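Local atomic coordinates of putative ring-cleaving dioxygenase MhqO (Bacillus subtilis subsp. subtilis, PDB entry 3OAJ), a protein that probably cleaves aromatic rings with oxygen as an iron(II)-dependent extradiol dioxygenase, which may contribute to the breakdown of aromatic compounds. Residues N250-I255 with E266-P271; M7-I12 with H217-R222; G90-W95 with L127-R132. All blocks are in the same frame, centred on the assembly; numbering follows the deposited sequence.

In the fold
Contacts 1 and 2 lie in one eight-stranded sheet, where strands 9-16, 215-223, 264-269 and 253-258 follow one another, and their centres are about 10 Å apart. Together they supply His11, His218 and Glu266 to the zinc ion. Contact 2 pairs residues near the start of the chain with others some 200 positions later, uniting the two vicinal oxygen chelate (VOC) sequence ranges. Contact 3 falls within the intervening chain and packs a helix on a strand of the second sheet, its centre about 21 Å from that of contact 2 and about 29 Å from that of contact 1. Contact 1 comes last. The metal site is thus assembled across both ranges, while contact 3 lies well away from it.

Contact 1: N250-I255 with E266-P271; sequences NYFNAI and EIATDP. With ZN (zinc ion), chain C.
Glu266 runs alongside the backbone of Ile255 and then to the methyl of Ala254, so that a hairpin strand delivers a carboxylate to a metal. Its CB lies 3.6 Å from Ile255 O, and CG, anti to the backbone N (chi1 170°), comes closer to that same carbonyl oxygen. Beyond CG the extended chain carries the carboxylate to the metal, where its oxygens meet different neighbours. OE1 binds the zinc ion at 1.8 Å. OE2 instead packs closely on the methyl of Ala254, with 3.1 Å from OE2 to CB, and meets CE1 of Phe252 at 3.5 Å; ring and carboxylate planes are 49° apart. Contacts with carbon on this side would restrict how the group can turn about the metal.

The backbone of the pair is an antiparallel ladder. Ile255 and Ile267 form a hydrogen-bonded pair, Ile267 N donating to Ile255 O at 2.8 Å, and their side chains lie side by side. Further on, Thr269 OG1 accepts from Asn253 N (3.0 Å) and donates to Pro271 O (2.7 Å), tying Pro271 to Asn253. One water donates to both Tyr251 O and Asp270 O. The hairpin of strands 253-258 and 264-269 borders strand 215-223, while helix 226-238 covers Ile255, Ile267 and Thr269.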
loop_
_atom_site.group_PDB
_atom_site.type_symbol
_atom_site.label_atom_id
_atom_site.label_comp_id
_atom_site.label_asym_id
_atom_site.label_seq_id
_atom_site.Cartn_x
_atom_site.Cartn_y
_atom_site.Cartn_z
ATOM N N ASN A 250 8.352 13.764 -5.108
ATOM C CA ASN A 250 7.695 14.314 -6.302
ATOM C C ASN A 250 6.177 14.305 -6.191
ATOM O O ASN A 250 5.545 15.333 -6.381
ATOM C CB ASN A 250 8.163 13.599 -7.592
ATOM C CG ASN A 250 7.887 14.401 -8.863
ATOM O OD1 ASN A 250 7.265 15.462 -8.836
ATOM N ND2 ASN A 250 8.365 13.888 -9.988
ATOM N N TYR A 251 5.592 13.154 -5.869
ATOM C CA TYR A 251 4.119 13.029 -5.827
ATOM C C TYR A 251 3.587 13.199 -4.407
ATOM O O TYR A 251 2.382 13.205 -4.179
ATOM C CB TYR A 251 3.702 11.706 -6.486
ATOM C CG TYR A 251 4.465 11.564 -7.782
ATOM C CD1 TYR A 251 5.514 10.646 -7.921
ATOM C CD2 TYR A 251 4.219 12.443 -8.837
ATOM C CE1 TYR A 251 6.263 10.588 -9.103
ATOM C CE2 TYR A 251 4.965 12.390 -10.010
ATOM C CZ TYR A 251 5.981 11.461 -10.132
ATOM O OH TYR A 251 6.696 11.425 -11.303
ATOM N N PHE A 252 4.516 13.346 -3.469
ATOM C CA PHE A 252 4.252 13.589 -2.036
ATOM C C PHE A 252 5.619 13.811 -1.392
ATOM O O PHE A 252 6.636 13.444 -1.977
ATOM C CB PHE A 252 3.527 12.394 -1.366
ATOM C CG PHE A 252 4.191 11.066 -1.601
ATOM C CD1 PHE A 252 5.192 10.603 -0.749
ATOM C CD2 PHE A 252 3.831 10.280 -2.702
ATOM C CE1 PHE A 252 5.808 9.372 -0.962
ATOM C CE2 PHE A 252 4.467 9.049 -2.922
ATOM C CZ PHE A 252 5.471 8.605 -2.076
ATOM N N ASN A 253 5.631 14.432 -0.209
ATOM C CA ASN A 253 6.815 14.490 0.649
ATOM C C ASN A 253 6.675 13.392 1.702
ATOM O O ASN A 253 5.558 13.037 2.090
ATOM C CB ASN A 253 6.944 15.869 1.302
ATOM C CG ASN A 253 7.266 16.967 0.293
ATOM O OD1 ASN A 253 7.960 16.733 -0.694
ATOM N ND2 ASN A 253 6.719 18.160 0.516
ATOM N N ALA A 254 7.809 12.844 2.124
ATOM C CA ALA A 254 7.872 11.691 3.021
ATOM C C ALA A 254 8.802 11.896 4.208
ATOM O O ALA A 254 9.857 12.494 4.066
ATOM C CB ALA A 254 8.337 10.472 2.247
ATOM N N ILE A 255 8.381 11.401 5.376
ATOM C CA ILE A 255 9.282 11.140 6.502
ATOM C C ILE A 255 9.081 9.695 6.923
ATOM O O ILE A 255 7.989 9.139 6.764
ATOM C CB ILE A 255 9.047 12.085 7.707
ATOM C CG1 ILE A 255 7.598 11.997 8.223
ATOM C CG2 ILE A 255 9.373 13.522 7.303
ATOM C CD1 ILE A 255 7.326 12.855 9.463
ATOM N N GLU A 266 5.822 5.418 7.660
ATOM C CA GLU A 266 6.118 6.630 6.910
ATOM C C GLU A 266 4.939 7.567 7.125
ATOM O O GLU A 266 3.820 7.106 7.332
ATOM C CB GLU A 266 6.268 6.278 5.424
ATOM C CG GLU A 266 6.339 7.484 4.452
ATOM C CD GLU A 266 6.412 7.064 3.006
ATOM O OE1 GLU A 266 6.410 5.851 2.716
ATOM O OE2 GLU A 266 6.453 7.965 2.144
ATOM N N ILE A 267 5.199 8.871 7.145
ATOM C CA ILE A 267 4.122 9.859 6.995
ATOM C C ILE A 267 4.342 10.523 5.640
ATOM O O ILE A 267 5.415 11.066 5.384
ATOM C CB ILE A 267 4.115 10.926 8.119
ATOM C CG1 ILE A 267 4.206 10.283 9.521
ATOM C CG2 ILE A 267 2.912 11.911 7.939
ATOM C CD1 ILE A 267 3.062 9.406 9.904
ATOM N N ALA A 268 3.317 10.468 4.790
ATOM C CA ALA A 268 3.345 11.027 3.448
ATOM C C ALA A 268 2.233 12.044 3.291
ATOM O O ALA A 268 1.100 11.821 3.735
ATOM C CB ALA A 268 3.167 9.924 2.419
ATOM N N THR A 269 2.551 13.150 2.635
ATOM C CA THR A 269 1.565 14.182 2.417
ATOM C C THR A 269 0.555 13.792 1.346
ATOM O O THR A 269 0.923 13.196 0.317
ATOM C CB THR A 269 2.222 15.506 1.988
ATOM O OG1 THR A 269 2.961 15.325 0.775
ATOM C CG2 THR A 269 3.131 16.072 3.076
ATOM N N ASP A 270 -0.718 14.147 1.556
ATOM C CA ASP A 270 -1.725 13.903 0.519
ATOM C C ASP A 270 -1.357 14.588 -0.810
ATOM O O ASP A 270 -1.353 13.929 -1.848
ATOM C CB ASP A 270 -3.149 14.294 0.967
ATOM C CG ASP A 270 -3.748 13.308 1.975
ATOM O OD1 ASP A 270 -3.172 12.213 2.186
ATOM O OD2 ASP A 270 -4.791 13.645 2.581
ATOM N N PRO A 271 -1.022 15.899 -0.788
ATOM C CA PRO A 271 -0.588 16.533 -2.036
ATOM C C PRO A 271 0.889 16.292 -2.397
ATOM O O PRO A 271 1.698 15.947 -1.517
ATOM C CB PRO A 271 -0.822 18.035 -1.774
ATOM C CG PRO A 271 -0.761 18.193 -0.302
ATOM C CD PRO A 271 -1.111 16.862 0.324
HETATM ZN ZN ZN C . 6.460 5.209 1.046
HETATM O O HOH W 1 0.176 11.827 -2.896
#

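Contact 2: M7-I12 with H217-R222; sequences MGIHHI and HHIAWR. With ZN (zinc ion), chain C.
Ala220 sets its methyl over one face of the His11 imidazole, CB standing 3.5 Å from the ring centroid, and this CH-pi contact marks the tight part of the pairing. His11 CG sits between its own backbone N and carbonyl carbon (chi1 63°), which directs NE2 to the zinc ion at 2.1 Å. His218 reaches the same metal through NE2 at 2.3 Å; the two rings meet rim to rim with planes 80° apart. The other nitrogen of His11, ND1, donates in its ring plane to ND1 of His10 at 2.8 Å, a straight bond, tilted 25° from the His10 ring, by which His10 would help set the rotation of this ligand.

His10 and His11 both face Ala220, a classic beta bulge: Ala220 O takes a bond from His10 N at 2.7 Å and a weak one from His11 N. The bulge lies where strand 9-16 of the first VOC range joins strand 215-223 of the second. Glu266, His11 and His218 make the two-histidine, one-carboxylate set of extradiol dioxygenases. On the opposite face Ile9 crosses Ile219 at about a right angle and Ile12 lies beside it; Ile9 and Ile12 pack on Phe154, Ile9 and Ile219 on Ala157.

Toward Met7 the contact is partly exposed and water takes part, although Arg222 N holds Gly8 O at 2.9 Å. Met7 CB rests over one face of the Arg222 guanidinium, whose NH2 forms a salt bridge with Asp270. One water joins Met7 N to Arg222 O; another, at the guanidinium edge, spans Arg222 NH1 and Ile9 O.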
loop_
_atom_site.group_PDB
_atom_site.type_symbol
_atom_site.label_atom_id
_atom_site.label_comp_id
_atom_site.label_asym_id
_atom_site.label_seq_id
_atom_site.Cartn_x
_atom_site.Cartn_y
_atom_site.Cartn_z
ATOM N N MET A 7 -5.601 10.467 8.991
ATOM C CA MET A 7 -6.800 9.962 8.328
ATOM C C MET A 7 -6.742 8.470 8.011
ATOM O O MET A 7 -7.776 7.804 7.948
ATOM C CB MET A 7 -7.064 10.752 7.049
ATOM C CG MET A 7 -7.521 12.183 7.332
ATOM S SD MET A 7 -9.226 12.192 7.921
ATOM C CE MET A 7 -10.006 12.014 6.319
ATOM N N GLY A 8 -5.536 7.938 7.862
ATOM C CA GLY A 8 -5.409 6.528 7.470
ATOM C C GLY A 8 -4.199 6.288 6.595
ATOM O O GLY A 8 -3.320 7.155 6.477
ATOM N N ILE A 9 -4.170 5.125 5.956
ATOM C CA ILE A 9 -3.073 4.771 5.069
ATOM C C ILE A 9 -3.035 5.721 3.848
ATOM O O ILE A 9 -4.083 6.048 3.248
ATOM C CB ILE A 9 -3.232 3.321 4.589
ATOM C CG1 ILE A 9 -3.162 2.332 5.771
ATOM C CG2 ILE A 9 -2.207 2.977 3.486
ATOM C CD1 ILE A 9 -3.675 0.921 5.429
ATOM N N HIS A 10 -1.821 6.172 3.519
ATOM C CA HIS A 10 -1.533 6.895 2.293
ATOM C C HIS A 10 -1.194 5.887 1.195
ATOM O O HIS A 10 -1.854 5.839 0.170
ATOM C CB HIS A 10 -0.382 7.905 2.526
ATOM C CG HIS A 10 -0.097 8.794 1.360
ATOM N ND1 HIS A 10 0.595 8.362 0.246
ATOM C CD2 HIS A 10 -0.382 10.102 1.143
ATOM C CE1 HIS A 10 0.696 9.358 -0.618
ATOM N NE2 HIS A 10 0.141 10.431 -0.088
ATOM N N HIS A 11 -0.152 5.090 1.418
ATOM C CA HIS A 11 0.215 4.032 0.473
ATOM C C HIS A 11 0.955 2.943 1.234
ATOM O O HIS A 11 1.330 3.132 2.390
ATOM C CB HIS A 11 1.099 4.562 -0.677
ATOM C CG HIS A 11 2.426 5.104 -0.243
ATOM N ND1 HIS A 11 2.606 6.422 0.130
ATOM C CD2 HIS A 11 3.647 4.519 -0.163
ATOM C CE1 HIS A 11 3.882 6.624 0.416
ATOM N NE2 HIS A 11 4.535 5.486 0.257
ATOM N N ILE A 12 1.115 1.796 0.584
ATOM C CA ILE A 12 1.940 0.715 1.069
ATOM C C ILE A 12 2.918 0.376 -0.048
ATOM O O ILE A 12 2.587 0.396 -1.227
ATOM C CB ILE A 12 1.037 -0.513 1.409
ATOM C CG1 ILE A 12 0.219 -0.227 2.673
ATOM C CG2 ILE A 12 1.844 -1.790 1.581
ATOM C CD1 ILE A 12 -0.972 -1.157 2.880
ATOM N N HIS A 217 7.522 -3.604 2.389
ATOM C CA HIS A 217 8.697 -2.844 2.847
ATOM C C HIS A 217 8.324 -1.841 3.938
ATOM O O HIS A 217 9.019 -1.712 4.949
ATOM C CB HIS A 217 9.371 -2.124 1.673
ATOM C CG HIS A 217 10.638 -1.422 2.054
ATOM N ND1 HIS A 217 11.879 -2.005 1.924
ATOM C CD2 HIS A 217 10.853 -0.197 2.590
ATOM C CE1 HIS A 217 12.807 -1.163 2.350
ATOM N NE2 HIS A 217 12.210 -0.061 2.764
ATOM N N HIS A 218 7.228 -1.109 3.716
ATOM C CA HIS A 218 6.754 -0.150 4.707
ATOM C C HIS A 218 5.316 0.267 4.466
ATOM O O HIS A 218 4.745 0.004 3.388
ATOM C CB HIS A 218 7.676 1.075 4.767
ATOM C CG HIS A 218 7.718 1.884 3.502
ATOM N ND1 HIS A 218 8.671 1.674 2.526
ATOM C CD2 HIS A 218 6.972 2.932 3.078
ATOM C CE1 HIS A 218 8.510 2.557 1.556
ATOM N NE2 HIS A 218 7.475 3.321 1.856
ATOM N N ILE A 219 4.732 0.901 5.484
ATOM C CA ILE A 219 3.393 1.436 5.385
ATOM C C ILE A 219 3.410 2.937 5.656
ATOM O O ILE A 219 3.993 3.383 6.643
ATOM C CB ILE A 219 2.413 0.656 6.324
ATOM C CG1 ILE A 219 0.983 1.216 6.220
ATOM C CG2 ILE A 219 2.907 0.621 7.783
ATOM C CD1 ILE A 219 -0.107 0.230 6.669
ATOM N N ALA A 220 2.761 3.701 4.773
ATOM C CA ALA A 220 2.712 5.151 4.917
ATOM C C ALA A 220 1.328 5.610 5.361
ATOM O O ALA A 220 0.291 5.156 4.844
ATOM C CB ALA A 220 3.086 5.827 3.611
ATOM N N TRP A 221 1.345 6.506 6.340
ATOM C CA TRP A 221 0.154 7.153 6.869
ATOM C C TRP A 221 0.041 8.568 6.325
ATOM O O TRP A 221 1.039 9.211 6.037
ATOM C CB TRP A 221 0.249 7.175 8.398
ATOM C CG TRP A 221 0.522 5.800 8.939
ATOM C CD1 TRP A 221 1.737 5.281 9.265
ATOM C CD2 TRP A 221 -0.434 4.755 9.173
ATOM N NE1 TRP A 221 1.602 3.986 9.677
ATOM C CE2 TRP A 221 0.279 3.643 9.647
ATOM C CE3 TRP A 221 -1.828 4.663 9.039
ATOM C CZ2 TRP A 221 -0.341 2.442 9.980
ATOM C CZ3 TRP A 221 -2.445 3.462 9.371
ATOM C CH2 TRP A 221 -1.700 2.383 9.864
ATOM N N ARG A 222 -1.186 9.034 6.176
ATOM C CA ARG A 222 -1.471 10.349 5.590
ATOM C C ARG A 222 -1.214 11.527 6.511
ATOM O O ARG A 222 -1.508 11.484 7.702
ATOM C CB ARG A 222 -2.932 10.410 5.142
ATOM C CG ARG A 222 -3.230 9.461 3.991
ATOM C CD ARG A 222 -4.702 9.284 3.744
ATOM N NE ARG A 222 -5.324 10.529 3.335
ATOM C CZ ARG A 222 -6.625 10.690 3.167
ATOM N NH1 ARG A 222 -7.460 9.676 3.356
ATOM N NH2 ARG A 222 -7.085 11.869 2.794
HETATM ZN ZN ZN C . 6.460 5.209 1.046
HETATM O O HOH W 2 -4.180 12.709 7.925
HETATM O O HOH W 3 -6.670 6.905 4.177
#

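Contact 3: G90-W95 with L127-R132; sequences GAMAFW and LEIVER
Ile129 is the first residue of strand 126-131 to meet helix 92-101 here, and it does so with two branches. Strand 79-87, this helix and the strands 107-111, 114-120 and 126-131 follow one another in the beta-alpha-beta-beta-beta order of the vicinal oxygen chelate (VOC) fold, and the contact joins the start of the helix to the last of those strands. With CG1 beside the backbone N (chi1 -76°) and the chain extended beyond it, Ile129 CD1 reaches CG of Trp95 at 3.9 Å, the two side chains crossing at about a right angle. The indole NE1 donates outside the contact, to Val149 O. Met92 and Glu131 were each modelled in two conformers, so their side-chain contacts are described for one of them and are less certain. In the conformer described, Ile129 CG2 lies 4.1 Å from Met92 SD, and bends at chi2 and chi3 bring Met92 CE near Ile129 O.

At Val130 the side chain turns away from the helix, and its backbone passes Met92 CE, CA being nearest at 4.0 Å. Glu131 then turns back with an extended chain. Its carboxylate lies at the helix start, where the N-H groups of Gly90 and Met92 point at it and would probably stabilise its charge. OE1 accepts from Gly90 N at 2.8 Å, approached from above the carboxylate plane, and also forms a salt bridge with Lys89. OE2 receives Met92 N on its anti side at 2.7 Å, with an N-H...O angle of 156°.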
loop_
_atom_site.group_PDB
_atom_site.type_symbol
_atom_site.label_atom_id
_atom_site.label_comp_id
_atom_site.label_asym_id
_atom_site.label_seq_id
_atom_site.Cartn_x
_atom_site.Cartn_y
_atom_site.Cartn_z
ATOM N N GLY A 90 -21.828 -6.394 -1.758
ATOM C CA GLY A 90 -22.339 -7.328 -2.750
ATOM C C GLY A 90 -21.357 -7.778 -3.806
ATOM O O GLY A 90 -21.680 -8.640 -4.610
ATOM N N ALA A 91 -20.147 -7.225 -3.803
ATOM C CA ALA A 91 -19.193 -7.543 -4.867
ATOM C C ALA A 91 -18.310 -8.771 -4.594
ATOM O O ALA A 91 -17.539 -9.169 -5.464
ATOM C CB ALA A 91 -18.322 -6.329 -5.170
ATOM N N MET A 92 -18.424 -9.390 -3.418
ATOM C CA MET A 92 -17.553 -10.513 -3.075
ATOM C C MET A 92 -17.548 -11.611 -4.143
ATOM O O MET A 92 -16.475 -12.089 -4.526
ATOM C CB MET A 92 -17.902 -11.083 -1.696
ATOM C CG MET A 92 -16.850 -12.022 -1.144
ATOM S SD MET A 92 -15.245 -11.210 -1.048
ATOM C CE MET A 92 -15.370 -10.406 0.552
ATOM N N ALA A 93 -18.738 -11.999 -4.624
ATOM C CA ALA A 93 -18.858 -13.057 -5.635
ATOM C C ALA A 93 -18.201 -12.706 -6.956
ATOM O O ALA A 93 -17.746 -13.604 -7.671
ATOM C CB ALA A 93 -20.321 -13.451 -5.859
ATOM N N PHE A 94 -18.184 -11.425 -7.303
ATOM C CA PHE A 94 -17.502 -11.017 -8.522
ATOM C C PHE A 94 -16.032 -11.406 -8.387
ATOM O O PHE A 94 -15.465 -12.002 -9.299
ATOM C CB PHE A 94 -17.631 -9.513 -8.774
ATOM C CG PHE A 94 -16.757 -9.029 -9.897
ATOM C CD1 PHE A 94 -17.195 -9.110 -11.213
ATOM C CD2 PHE A 94 -15.475 -8.526 -9.653
ATOM C CE1 PHE A 94 -16.402 -8.678 -12.263
ATOM C CE2 PHE A 94 -14.668 -8.100 -10.719
ATOM C CZ PHE A 94 -15.127 -8.180 -12.023
ATOM N N TRP A 95 -15.442 -11.069 -7.240
ATOM C CA TRP A 95 -14.024 -11.312 -7.002
ATOM C C TRP A 95 -13.679 -12.775 -6.843
ATOM O O TRP A 95 -12.651 -13.227 -7.367
ATOM C CB TRP A 95 -13.558 -10.460 -5.820
ATOM C CG TRP A 95 -13.553 -9.041 -6.254
ATOM C CD1 TRP A 95 -14.488 -8.071 -5.966
ATOM C CD2 TRP A 95 -12.619 -8.437 -7.158
ATOM N NE1 TRP A 95 -14.172 -6.907 -6.616
ATOM C CE2 TRP A 95 -13.042 -7.103 -7.368
ATOM C CE3 TRP A 95 -11.474 -8.904 -7.835
ATOM C CZ2 TRP A 95 -12.341 -6.213 -8.201
ATOM C CZ3 TRP A 95 -10.788 -8.028 -8.665
ATOM C CH2 TRP A 95 -11.214 -6.695 -8.830
ATOM N N LEU A 127 -2.860 -10.833 0.498
ATOM C CA LEU A 127 -3.898 -9.846 0.220
ATOM C C LEU A 127 -5.237 -10.353 0.735
ATOM O O LEU A 127 -5.432 -11.570 0.913
ATOM C CB LEU A 127 -4.004 -9.616 -1.293
ATOM C CG LEU A 127 -2.972 -8.726 -1.998
ATOM C CD1 LEU A 127 -1.549 -9.251 -1.893
ATOM C CD2 LEU A 127 -3.390 -8.522 -3.465
ATOM N N GLU A 128 -6.184 -9.437 0.914
ATOM C CA GLU A 128 -7.543 -9.845 1.228
ATOM C C GLU A 128 -8.506 -8.827 0.661
ATOM O O GLU A 128 -8.133 -7.662 0.458
ATOM C CB GLU A 128 -7.762 -10.048 2.739
ATOM C CG GLU A 128 -7.588 -8.785 3.547
ATOM C CD GLU A 128 -7.696 -8.948 5.054
ATOM O OE1 GLU A 128 -7.672 -10.086 5.601
ATOM O OE2 GLU A 128 -7.772 -7.880 5.702
ATOM N N ILE A 129 -9.729 -9.276 0.406
ATOM C CA ILE A 129 -10.815 -8.406 -0.043
ATOM C C ILE A 129 -11.969 -8.483 0.945
ATOM O O ILE A 129 -12.315 -9.573 1.402
ATOM C CB ILE A 129 -11.263 -8.776 -1.501
ATOM C CG1 ILE A 129 -10.244 -8.247 -2.504
ATOM C CG2 ILE A 129 -12.638 -8.213 -1.840
ATOM C CD1 ILE A 129 -10.400 -8.837 -3.912
ATOM N N VAL A 130 -12.531 -7.323 1.279
ATOM C CA VAL A 130 -13.676 -7.195 2.172
ATOM C C VAL A 130 -14.657 -6.211 1.562
ATOM O O VAL A 130 -14.233 -5.296 0.862
ATOM C CB VAL A 130 -13.229 -6.727 3.585
ATOM C CG1 VAL A 130 -12.568 -5.330 3.560
ATOM C CG2 VAL A 130 -14.374 -6.799 4.586
ATOM N N GLU A 131 -15.948 -6.415 1.831
ATOM C CA GLU A 131 -17.011 -5.545 1.321
ATOM C C GLU A 131 -17.357 -4.492 2.351
ATOM O O GLU A 131 -17.633 -4.839 3.499
ATOM C CB GLU A 131 -18.294 -6.340 1.084
ATOM C CG GLU A 131 -18.267 -7.348 -0.024
ATOM C CD GLU A 131 -19.643 -7.930 -0.247
ATOM O OE1 GLU A 131 -20.573 -7.524 0.480
ATOM O OE2 GLU A 131 -19.801 -8.762 -1.160
ATOM N N ARG A 132 -17.385 -3.218 1.943
ATOM C CA ARG A 132 -17.871 -2.143 2.834
ATOM C C ARG A 132 -18.483 -1.020 2.014
ATOM O O ARG A 132 -17.978 -0.686 0.942
ATOM C CB ARG A 132 -16.769 -1.559 3.732
ATOM C CG ARG A 132 -16.038 -2.553 4.631
ATOM C CD ARG A 132 -15.050 -1.851 5.540
ATOM N NE ARG A 132 -14.361 -2.839 6.354
ATOM C CZ ARG A 132 -13.037 -2.978 6.443
ATOM N NH1 ARG A 132 -12.242 -2.133 5.795
ATOM N NH2 ARG A 132 -12.517 -3.938 7.205
#